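Local structure of F420-dependent alcohol dehydrogenase (Methanoculleus thermophilus, 1RHC) at residues 24-28 against 29-33; 286-289 against 290-294; 319-322 against 323-326. The protein oxidises secondary alcohols with the deazaflavin coenzyme F420 as hydride acceptor, in a luciferase-family (alpha, beta)8 barrel. All blocks are in the same frame, centred on the assembly; numbering follows the deposited sequence.

Contact 1: 24-28 against 29-33; sequences IRAEK and VGFDS
V29 N still closes a regular helical turn on R25 O at 3.0 Å, but one residue later G30 takes a positive phi of 121° and the chain leaves the helix. A26 O gathers the end of the turn: F31 N reaches it at 3.1 Å in a fairly straight bond (159°), tilted from the carbonyl plane, while G30 N divides itself weakly between A26 O and E27 O. E27 O also accepts a hydrogen bond from a water, 2.8 Å away, that donates a second one to F31 O and so ties the outgoing strand connection back to the helix.

The F31 ring turns its edge to the same carbonyl: CD1 lies 3.3 Å from A26 O, near the ring plane, and 3.7 Å from A26 CB. This placement follows from a chi1 of -74°, which sets CG beside the backbone N that is itself bonded to A26 O. V29 lays CG2 alongside R25 O at 3.4 Å, and its side chain also meets F321 and K322. The R25 guanidinium turns elsewhere, to a salt bridge with D319, and the E27 carboxylate accepts from the backbone N of K65 and K66. A side chain at G30 would be pressed against the preceding carbonyl. The arrangement is a Schellman motif, here ending helix 16-29 where the barrel chain turns into strand 33-36.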
loop_
_atom_site.group_PDB
_atom_site.type_symbol
_atom_site.label_atom_id
_atom_site.label_comp_id
_atom_site.label_asym_id
_atom_site.label_seq_id
_atom_site.Cartn_x
_atom_site.Cartn_y
_atom_site.Cartn_z
ATOM N N ILE A 24 -7.713 -12.400 12.896
ATOM C CA ILE A 24 -7.336 -12.535 14.301
ATOM C C ILE A 24 -7.946 -13.833 14.875
ATOM O O ILE A 24 -7.271 -14.594 15.566
ATOM C CB ILE A 24 -7.856 -11.328 15.107
ATOM C CG1 ILE A 24 -7.096 -10.071 14.671
ATOM C CG2 ILE A 24 -7.694 -11.597 16.625
ATOM C CD1 ILE A 24 -7.760 -8.751 15.139
ATOM N N ARG A 25 -9.210 -14.083 14.574
ATOM C CA ARG A 25 -9.868 -15.303 15.071
ATOM C C ARG A 25 -9.226 -16.577 14.458
ATOM O O ARG A 25 -9.090 -17.601 15.135
ATOM C CB ARG A 25 -11.375 -15.239 14.743
ATOM C CG ARG A 25 -12.241 -16.362 15.404
ATOM C CD ARG A 25 -13.749 -16.085 15.202
ATOM N NE ARG A 25 -14.654 -16.939 15.989
ATOM C CZ ARG A 25 -15.656 -16.478 16.750
ATOM N NH1 ARG A 25 -15.898 -15.183 16.847
ATOM N NH2 ARG A 25 -16.426 -17.314 17.420
ATOM N N ALA A 26 -8.845 -16.511 13.182
ATOM C CA ALA A 26 -8.217 -17.644 12.499
ATOM C C ALA A 26 -6.912 -17.987 13.181
ATOM O O ALA A 26 -6.591 -19.158 13.368
ATOM C CB ALA A 26 -7.944 -17.302 11.033
ATOM N N GLU A 27 -6.148 -16.967 13.539
ATOM C CA GLU A 27 -4.869 -17.211 14.215
ATOM C C GLU A 27 -5.105 -17.928 15.540
ATOM O O GLU A 27 -4.391 -18.875 15.901
ATOM C CB GLU A 27 -4.153 -15.892 14.491
ATOM C CG GLU A 27 -2.888 -16.103 15.300
ATOM C CD GLU A 27 -1.984 -14.880 15.314
ATOM O OE1 GLU A 27 -0.856 -14.974 14.802
ATOM O OE2 GLU A 27 -2.387 -13.838 15.860
ATOM N N LYS A 28 -6.113 -17.468 16.270
ATOM C CA LYS A 28 -6.406 -18.078 17.565
ATOM C C LYS A 28 -6.835 -19.534 17.454
ATOM O O LYS A 28 -6.498 -20.352 18.302
ATOM C CB LYS A 28 -7.481 -17.253 18.280
ATOM C CG LYS A 28 -6.911 -15.912 18.783
ATOM C CD LYS A 28 -7.959 -15.010 19.443
ATOM C CE LYS A 28 -7.305 -13.699 19.892
ATOM N NZ LYS A 28 -8.273 -12.723 20.458
ATOM N N VAL A 29 -7.588 -19.856 16.412
ATOM C CA VAL A 29 -8.075 -21.216 16.178
ATOM C C VAL A 29 -6.965 -22.157 15.751
ATOM O O VAL A 29 -7.101 -23.367 15.871
ATOM C CB VAL A 29 -9.188 -21.167 15.123
ATOM C CG1 VAL A 29 -9.391 -22.511 14.480
ATOM C CG2 VAL A 29 -10.460 -20.674 15.790
ATOM N N GLY A 30 -5.870 -21.605 15.230
ATOM C CA GLY A 30 -4.750 -22.454 14.855
ATOM C C GLY A 30 -4.279 -22.441 13.408
ATOM O O GLY A 30 -3.412 -23.240 13.035
ATOM N N PHE A 31 -4.841 -21.579 12.572
ATOM C CA PHE A 31 -4.366 -21.530 11.187
ATOM C C PHE A 31 -2.920 -21.069 11.175
ATOM O O PHE A 31 -2.506 -20.275 12.020
ATOM C CB PHE A 31 -5.213 -20.593 10.327
ATOM C CG PHE A 31 -6.557 -21.140 9.967
ATOM C CD1 PHE A 31 -7.641 -20.997 10.830
ATOM C CD2 PHE A 31 -6.756 -21.751 8.730
ATOM C CE1 PHE A 31 -8.904 -21.447 10.462
ATOM C CE2 PHE A 31 -8.012 -22.204 8.343
ATOM C CZ PHE A 31 -9.102 -22.048 9.221
ATOM N N ASP A 32 -2.155 -21.571 10.207
ATOM C CA ASP A 32 -0.725 -21.262 10.128
ATOM C C ASP A 32 -0.449 -19.950 9.434
ATOM O O ASP A 32 0.556 -19.316 9.673
ATOM C CB ASP A 32 0.007 -22.337 9.311
ATOM C CG ASP A 32 -0.087 -23.712 9.935
ATOM O OD1 ASP A 32 0.297 -23.838 11.115
ATOM O OD2 ASP A 32 -0.535 -24.655 9.250
ATOM N N SER A 33 -1.354 -19.553 8.565
ATOM C CA SER A 33 -1.106 -18.379 7.761
ATOM C C SER A 33 -2.428 -17.754 7.352
ATOM O O SER A 33 -3.490 -18.356 7.503
ATOM C CB SER A 33 -0.339 -18.815 6.513
ATOM O OG SER A 33 -1.037 -19.891 5.889
HETATM O O HOH W 1 -2.064 -19.863 14.623
#

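Contact 2: 286-289 against 290-294; sequences DAEE and MIKEI
I291 sets CG1 beyond the oxygen of A287, 3.2 Å from that O, with CD1 3.4 Å from it; the same A287 O accepts I291 N at 2.9 Å. One residue earlier the backbone O of D286 accepts M290 N in the carbonyl plane, while D286 OD1 receives E289 N at 2.9 Å, nearly along its own C-O axis. The E289 chain is extended and carries its carboxylate back past the helix start, where OE1 accepts from T285 N.

D286 is thus the N-cap of a helix that follows strand 282-284 in the (alpha, beta)8 barrel, and its carboxylate would probably be stabilised by the positive end of the helix dipole. M290 CB rests 3.4 Å from A287 O, then bends at chi2 (-62°) and chi3 carry the sulfur end inward, where the side chain meets M282 and A284 of the strand.

On the outer side E288 and K292 run alongside one another, K292 CG lying 3.6 Å from E288 O. Their charged ends, E288 OE2 and K292 NZ, stay 4.2 Å apart, probably close enough for a weak attraction but beyond a salt bridge. E293 CG, beside the backbone N (chi1 -67°), comes close to E289 O, and the bend at chi2 then turns the carboxylate; OE1 forms a salt bridge with R296.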
loop_
_atom_site.group_PDB
_atom_site.type_symbol
_atom_site.label_atom_id
_atom_site.label_comp_id
_atom_site.label_asym_id
_atom_site.label_seq_id
_atom_site.Cartn_x
_atom_site.Cartn_y
_atom_site.Cartn_z
ATOM N N ASP A 286 -20.236 -30.884 8.000
ATOM C CA ASP A 286 -19.607 -31.059 9.308
ATOM C C ASP A 286 -18.088 -31.175 9.205
ATOM O O ASP A 286 -17.544 -31.151 8.109
ATOM C CB ASP A 286 -20.176 -32.298 10.024
ATOM C CG ASP A 286 -19.973 -33.606 9.238
ATOM O OD1 ASP A 286 -19.020 -33.740 8.449
ATOM O OD2 ASP A 286 -20.771 -34.539 9.433
ATOM N N ALA A 287 -17.407 -31.282 10.339
ATOM C CA ALA A 287 -15.945 -31.360 10.339
ATOM C C ALA A 287 -15.371 -32.563 9.589
ATOM O O ALA A 287 -14.340 -32.456 8.905
ATOM C CB ALA A 287 -15.414 -31.353 11.765
ATOM N N GLU A 288 -16.021 -33.716 9.725
ATOM C CA GLU A 288 -15.524 -34.932 9.069
ATOM C C GLU A 288 -15.507 -34.794 7.551
ATOM O O GLU A 288 -14.570 -35.255 6.877
ATOM C CB GLU A 288 -16.397 -36.127 9.468
ATOM C CG GLU A 288 -15.731 -37.474 9.234
ATOM C CD GLU A 288 -16.317 -38.581 10.110
ATOM O OE1 GLU A 288 -16.226 -38.470 11.356
ATOM O OE2 GLU A 288 -16.869 -39.560 9.554
ATOM N N GLU A 289 -16.538 -34.179 7.001
ATOM C CA GLU A 289 -16.581 -33.998 5.564
ATOM C C GLU A 289 -15.520 -32.993 5.131
ATOM O O GLU A 289 -14.932 -33.132 4.055
ATOM C CB GLU A 289 -17.950 -33.532 5.127
ATOM C CG GLU A 289 -19.005 -34.609 5.174
ATOM C CD GLU A 289 -20.358 -34.102 4.727
ATOM O OE1 GLU A 289 -20.413 -33.048 4.047
ATOM O OE2 GLU A 289 -21.368 -34.774 5.040
ATOM N N MET A 290 -15.266 -31.990 5.959
ATOM C CA MET A 290 -14.219 -31.007 5.628
ATOM C C MET A 290 -12.852 -31.687 5.604
ATOM O O MET A 290 -12.038 -31.444 4.703
ATOM C CB MET A 290 -14.196 -29.866 6.655
ATOM C CG MET A 290 -15.148 -28.726 6.373
ATOM S SD MET A 290 -14.841 -27.849 4.812
ATOM C CE MET A 290 -13.185 -28.075 4.633
ATOM N N ILE A 291 -12.594 -32.547 6.584
ATOM C CA ILE A 291 -11.334 -33.266 6.658
ATOM C C ILE A 291 -11.130 -34.100 5.384
ATOM O O ILE A 291 -10.050 -34.086 4.804
ATOM C CB ILE A 291 -11.293 -34.184 7.891
ATOM C CG1 ILE A 291 -11.234 -33.328 9.152
ATOM C CG2 ILE A 291 -10.106 -35.123 7.820
ATOM C CD1 ILE A 291 -11.679 -34.058 10.395
ATOM N N LYS A 292 -12.160 -34.814 4.946
ATOM C CA LYS A 292 -12.050 -35.626 3.728
ATOM C C LYS A 292 -11.878 -34.781 2.472
ATOM O O LYS A 292 -11.204 -35.203 1.517
ATOM C CB LYS A 292 -13.274 -36.532 3.580
ATOM C CG LYS A 292 -13.239 -37.699 4.536
ATOM C CD LYS A 292 -14.475 -38.547 4.425
ATOM C CE LYS A 292 -14.487 -39.605 5.517
ATOM N NZ LYS A 292 -15.779 -40.351 5.554
ATOM N N GLU A 293 -12.493 -33.600 2.460
ATOM C CA GLU A 293 -12.383 -32.697 1.311
ATOM C C GLU A 293 -10.928 -32.252 1.212
ATOM O O GLU A 293 -10.343 -32.233 0.135
ATOM C CB GLU A 293 -13.268 -31.457 1.499
ATOM C CG GLU A 293 -14.757 -31.719 1.480
ATOM C CD GLU A 293 -15.372 -31.463 0.131
ATOM O OE1 GLU A 293 -14.615 -31.241 -0.840
ATOM O OE2 GLU A 293 -16.617 -31.488 0.031
ATOM N N ILE A 294 -10.342 -31.904 2.344
ATOM C CA ILE A 294 -8.964 -31.440 2.361
ATOM C C ILE A 294 -8.024 -32.588 1.987
ATOM O O ILE A 294 -7.034 -32.402 1.260
ATOM C CB ILE A 294 -8.620 -30.889 3.750
ATOM C CG1 ILE A 294 -9.340 -29.541 3.956
ATOM C CG2 ILE A 294 -7.132 -30.758 3.921
ATOM C CD1 ILE A 294 -9.262 -29.042 5.396
#

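Contact 3: 319-322 against 323-326; sequences DIFK and EVIP
F321 and V324 lie side by side and point the same way, with V324 CB 3.7 Å from CD2 of the ring and V324 CG1 equally near CE2. V324 CG2 stands over one face of the ring, whereas I325 comes to the edge: its CG1 lies near the ring plane, 4.0 Å from CD2. V324 sets CG1 anti to its backbone N (chi1 178°), which leaves CG1 along the ring and CG2 beside I320 O.

Backbone bonds hold this group in place. I325 N meets F321 O at 3.0 Å and nearly straight (169°), and I325 CG1 lies 3.4 Å from the same oxygen. I320 O is approached twice: E323 N comes at 3.0 Å from well above the carbonyl plane, and V324 N makes a weak bond, a sign that the chain is only settling into helix 321-328. P326 has no N-H to return, and instead rests its CD 3.3 Å from K322 O, where the helix kinks.

Further out, the F321 ring meets those of F31 and Y230, and its side chain touches M290, while V324 packs on M290 and I294 of helix 287-300. With an alanine in place of F321, V324 and I325 would probably lose the ring they flank, and a gap would be likely to open toward F31 and M290. The whole is a helix start whose apolar side is wedged between helices 16-29 and 287-300, the packing of neighbouring helices on the outside of an (alpha, beta)8 barrel.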
loop_
_atom_site.group_PDB
_atom_site.type_symbol
_atom_site.label_atom_id
_atom_site.label_comp_id
_atom_site.label_asym_id
_atom_site.label_seq_id
_atom_site.Cartn_x
_atom_site.Cartn_y
_atom_site.Cartn_z
ATOM N N ASP A 319 -14.481 -21.317 13.476
ATOM C CA ASP A 319 -14.410 -22.123 14.706
ATOM C C ASP A 319 -14.307 -23.624 14.510
ATOM O O ASP A 319 -13.630 -24.307 15.270
ATOM C CB ASP A 319 -15.671 -21.891 15.560
ATOM C CG ASP A 319 -15.653 -20.587 16.239
ATOM O OD1 ASP A 319 -14.573 -19.952 16.298
ATOM O OD2 ASP A 319 -16.720 -20.202 16.717
ATOM N N ILE A 320 -15.052 -24.116 13.541
ATOM C CA ILE A 320 -15.082 -25.555 13.282
ATOM C C ILE A 320 -13.695 -26.077 12.925
ATOM O O ILE A 320 -13.444 -27.270 13.035
ATOM C CB ILE A 320 -16.126 -25.888 12.183
ATOM C CG1 ILE A 320 -16.469 -27.395 12.207
ATOM C CG2 ILE A 320 -15.611 -25.519 10.811
ATOM C CD1 ILE A 320 -17.188 -27.825 13.444
ATOM N N PHE A 321 -12.768 -25.188 12.541
ATOM C CA PHE A 321 -11.425 -25.674 12.223
ATOM C C PHE A 321 -10.623 -26.116 13.430
ATOM O O PHE A 321 -9.567 -26.721 13.278
ATOM C CB PHE A 321 -10.646 -24.686 11.326
ATOM C CG PHE A 321 -10.973 -24.863 9.852
ATOM C CD1 PHE A 321 -12.187 -24.427 9.335
ATOM C CD2 PHE A 321 -10.111 -25.565 9.017
ATOM C CE1 PHE A 321 -12.552 -24.688 8.026
ATOM C CE2 PHE A 321 -10.468 -25.836 7.694
ATOM C CZ PHE A 321 -11.678 -25.408 7.193
ATOM N N LYS A 322 -11.126 -25.842 14.639
ATOM C CA LYS A 322 -10.469 -26.357 15.835
ATOM C C LYS A 322 -10.521 -27.911 15.729
ATOM O O LYS A 322 -9.656 -28.615 16.250
ATOM C CB LYS A 322 -11.211 -25.918 17.104
ATOM C CG LYS A 322 -11.065 -24.421 17.431
ATOM C CD LYS A 322 -11.844 -24.036 18.699
ATOM C CE LYS A 322 -11.197 -24.602 19.955
ATOM N NZ LYS A 322 -9.990 -23.828 20.400
ATOM N N GLU A 323 -11.546 -28.423 15.065
ATOM C CA GLU A 323 -11.706 -29.871 14.894
ATOM C C GLU A 323 -11.002 -30.381 13.621
ATOM O O GLU A 323 -10.552 -31.529 13.567
ATOM C CB GLU A 323 -13.192 -30.222 14.786
ATOM C CG GLU A 323 -14.007 -29.901 16.059
ATOM C CD GLU A 323 -13.644 -30.795 17.234
ATOM O OE1 GLU A 323 -14.109 -30.531 18.370
ATOM O OE2 GLU A 323 -12.900 -31.770 17.040
ATOM N N VAL A 324 -10.902 -29.521 12.613
ATOM C CA VAL A 324 -10.319 -29.918 11.327
ATOM C C VAL A 324 -8.795 -29.924 11.276
ATOM O O VAL A 324 -8.177 -30.896 10.837
ATOM C CB VAL A 324 -10.851 -29.006 10.178
ATOM C CG1 VAL A 324 -10.201 -29.391 8.850
ATOM C CG2 VAL A 324 -12.348 -29.158 10.041
ATOM N N ILE A 325 -8.190 -28.843 11.752
ATOM C CA ILE A 325 -6.757 -28.681 11.676
ATOM C C ILE A 325 -5.887 -29.826 12.231
ATOM O O ILE A 325 -5.010 -30.349 11.524
ATOM C CB ILE A 325 -6.392 -27.298 12.254
ATOM C CG1 ILE A 325 -6.879 -26.204 11.293
ATOM C CG2 ILE A 325 -4.946 -27.134 12.348
ATOM C CD1 ILE A 325 -6.636 -24.769 11.813
ATOM N N PRO A 326 -6.120 -30.252 13.473
ATOM C CA PRO A 326 -5.310 -31.343 14.028
ATOM C C PRO A 326 -5.404 -32.654 13.210
ATOM O O PRO A 326 -4.470 -33.442 13.192
ATOM C CB PRO A 326 -5.879 -31.516 15.442
ATOM C CG PRO A 326 -6.465 -30.168 15.757
ATOM C CD PRO A 326 -7.109 -29.762 14.453
#

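Overall arrangement
Contact 3 is the middle piece: its centre lies about 10 Å from that of contact 1 and of contact 2, whose nearest atoms stay about 8 Å from each other. It joins contact 1 through the R25-D319 salt bridge and through F31 packing on F321, and contact 2 through V324 on I294 and M290 on F321. Contact 2 is the most superficial, with charged side chains along its outer side; contacts 1 and 3 are partly buried, the first mostly backbone bonds with one A26-F31 touch, the other adding Phe-Val-Ile packing. Contact 1 ends a helix, contact 2 caps the start of another, and contact 3 begins a third, its first turn only weakly bonded.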